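Local coordinates for protein enolase from the environmental genome shotgun sequencing of the Sargasso Sea (PDB 2QGY) that is of unknown function but belongs to the enolase superfamily, and probably uses its bound magnesium ion to act on a carboxylate substrate, at residues E239-F244 / A268-N273. Residues are numbered along the deposited sequence; the frame is centred on the assembly and turned at random.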
loop_
_atom_site.group_PDB
_atom_site.type_symbol
_atom_site.label_atom_id
_atom_site.label_comp_id
_atom_site.label_asym_id
_atom_site.label_seq_id
_atom_site.Cartn_x
_atom_site.Cartn_y
_atom_site.Cartn_z
ATOM N N GLU A 239 6.769 -7.470 21.774
ATOM C CA GLU A 239 7.265 -6.961 23.053
ATOM C C GLU A 239 6.103 -6.493 23.968
ATOM O O GLU A 239 6.048 -6.842 25.152
ATOM C CB GLU A 239 8.264 -5.848 22.812
ATOM C CG GLU A 239 8.598 -5.057 24.059
ATOM C CD GLU A 239 9.726 -4.100 23.825
ATOM O OE1 GLU A 239 10.515 -4.354 22.880
ATOM O OE2 GLU A 239 9.832 -3.121 24.600
ATOM N N ILE A 240 5.176 -5.726 23.409
ATOM C CA ILE A 240 3.985 -5.278 24.151
ATOM C C ILE A 240 3.119 -6.422 24.611
ATOM O O ILE A 240 2.719 -6.476 25.787
ATOM C CB ILE A 240 3.089 -4.304 23.323
ATOM C CG1 ILE A 240 3.787 -2.951 23.139
ATOM C CG2 ILE A 240 1.690 -4.146 23.997
ATOM C CD1 ILE A 240 3.834 -2.055 24.371
ATOM N N LYS A 241 2.801 -7.332 23.696
ATOM C CA LYS A 241 1.925 -8.455 24.035
ATOM C C LYS A 241 2.544 -9.283 25.155
ATOM O O LYS A 241 1.822 -9.786 26.024
ATOM C CB LYS A 241 1.663 -9.329 22.807
ATOM C CG LYS A 241 0.953 -10.625 23.102
ATOM C CD LYS A 241 0.483 -11.302 21.834
ATOM C CE LYS A 241 0.366 -12.820 22.001
ATOM N NZ LYS A 241 -0.558 -13.281 23.045
ATOM N N ASN A 242 3.870 -9.384 25.147
ATOM C CA ASN A 242 4.611 -10.208 26.116
ATOM C C ASN A 242 4.756 -9.545 27.484
ATOM O O ASN A 242 4.979 -10.234 28.491
ATOM C CB ASN A 242 6.008 -10.568 25.576
ATOM C CG ASN A 242 5.963 -11.486 24.321
ATOM O OD1 ASN A 242 4.937 -12.114 24.007
ATOM N ND2 ASN A 242 7.087 -11.562 23.612
ATOM N N THR A 243 4.630 -8.228 27.512
ATOM C CA THR A 243 4.861 -7.422 28.706
ATOM C C THR A 243 3.596 -7.265 29.516
ATOM O O THR A 243 3.647 -7.247 30.752
ATOM C CB THR A 243 5.473 -6.062 28.336
ATOM O OG1 THR A 243 6.688 -6.298 27.623
ATOM C CG2 THR A 243 5.790 -5.189 29.586
ATOM N N PHE A 244 2.453 -7.197 28.831
ATOM C CA PHE A 244 1.187 -6.907 29.504
ATOM C C PHE A 244 0.184 -8.051 29.377
ATOM O O PHE A 244 0.236 -8.830 28.428
ATOM C CB PHE A 244 0.617 -5.587 28.966
ATOM C CG PHE A 244 1.514 -4.405 29.191
ATOM C CD1 PHE A 244 1.546 -3.764 30.430
ATOM C CD2 PHE A 244 2.357 -3.943 28.184
ATOM C CE1 PHE A 244 2.386 -2.657 30.652
ATOM C CE2 PHE A 244 3.192 -2.853 28.396
ATOM C CZ PHE A 244 3.213 -2.207 29.648
ATOM N N ALA A 268 2.130 -12.332 17.477
ATOM C CA ALA A 268 2.282 -10.907 17.710
ATOM C C ALA A 268 1.006 -10.191 18.173
ATOM O O ALA A 268 1.048 -9.012 18.544
ATOM C CB ALA A 268 2.873 -10.217 16.459
ATOM N N ALA A 269 -0.105 -10.897 18.194
ATOM C CA ALA A 269 -1.384 -10.292 18.543
ATOM C C ALA A 269 -2.399 -11.331 18.952
ATOM O O ALA A 269 -2.258 -12.511 18.659
ATOM C CB ALA A 269 -1.927 -9.442 17.378
ATOM N N ASP A 270 -3.434 -10.865 19.632
ATOM C CA ASP A 270 -4.507 -11.726 20.116
ATOM C C ASP A 270 -5.730 -11.661 19.188
ATOM O O ASP A 270 -6.513 -12.619 19.099
ATOM C CB ASP A 270 -4.882 -11.252 21.524
ATOM C CG ASP A 270 -3.701 -11.366 22.494
ATOM O OD1 ASP A 270 -3.339 -12.519 22.757
ATOM O OD2 ASP A 270 -3.105 -10.357 22.954
ATOM N N ILE A 271 -5.889 -10.519 18.520
ATOM C CA ILE A 271 -7.061 -10.257 17.662
ATOM C C ILE A 271 -6.561 -9.463 16.460
ATOM O O ILE A 271 -5.750 -8.570 16.607
ATOM C CB ILE A 271 -8.121 -9.383 18.420
ATOM C CG1 ILE A 271 -8.623 -10.087 19.699
ATOM C CG2 ILE A 271 -9.316 -8.996 17.480
ATOM C CD1 ILE A 271 -9.374 -9.149 20.687
ATOM N N PHE A 272 -7.048 -9.771 15.265
ATOM C CA PHE A 272 -6.719 -8.946 14.113
ATOM C C PHE A 272 -7.945 -8.102 13.733
ATOM O O PHE A 272 -9.061 -8.597 13.800
ATOM C CB PHE A 272 -6.401 -9.822 12.898
ATOM C CG PHE A 272 -5.190 -10.715 13.058
ATOM C CD1 PHE A 272 -4.130 -10.369 13.908
ATOM C CD2 PHE A 272 -5.113 -11.904 12.341
ATOM C CE1 PHE A 272 -2.992 -11.219 14.007
ATOM C CE2 PHE A 272 -3.969 -12.743 12.439
ATOM C CZ PHE A 272 -2.933 -12.382 13.261
ATOM N N ASN A 273 -7.742 -6.853 13.313
ATOM C CA ASN A 273 -8.862 -6.013 12.904
ATOM C C ASN A 273 -8.624 -5.392 11.502
ATOM O O ASN A 273 -8.729 -4.198 11.343
ATOM C CB ASN A 273 -9.181 -4.949 13.978
ATOM C CG ASN A 273 -8.099 -3.865 14.082
ATOM O OD1 ASN A 273 -6.930 -4.108 13.781
ATOM N ND2 ASN A 273 -8.503 -2.645 14.455
#
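Lys241 and Asp270 carry the polar half of this contact, a salt bridge with 2.9 Å between Lys241 NZ and Asp270 OD1. The ammonium group approaches OD1 on its syn side but lies 30° out of the carboxylate plane. The other carboxylate oxygen, Asp270 OD2, accepts a hydrogen bond from the backbone N of Val248, so each oxygen has a partner, which restrains the rotation of the carboxylate. An aspartate suits the place because its short side chain can serve a backbone N-H and a lysine together.

The apolar half is the methylene chain of Lys241, which lies against the backbone of 268-269. Its CD is 3.7 Å from Ala269 N and 3.9 Å from Ala268 C. With CG anti to the backbone N (chi1 171°), the chain runs extended out from the helix, and the bend at chi4 (59°) then turns NZ to the carboxylate. A lysine fits because its long aliphatic part can line the loop while its ammonium reaches the aspartate. Both alanine CB atoms point away from the helix, small methyls that pack on Leu263 (Ala268) and Thr250 (Ala269). Ala268 O is buried here without a polar partner.

The contact ties the last turn of helix 234-243 to the loop entering strand 271-272. In the barrel, strand 248-250 follows that helix and pairs in parallel with 271-272, while helix 257-265 makes the crossover between these two strands.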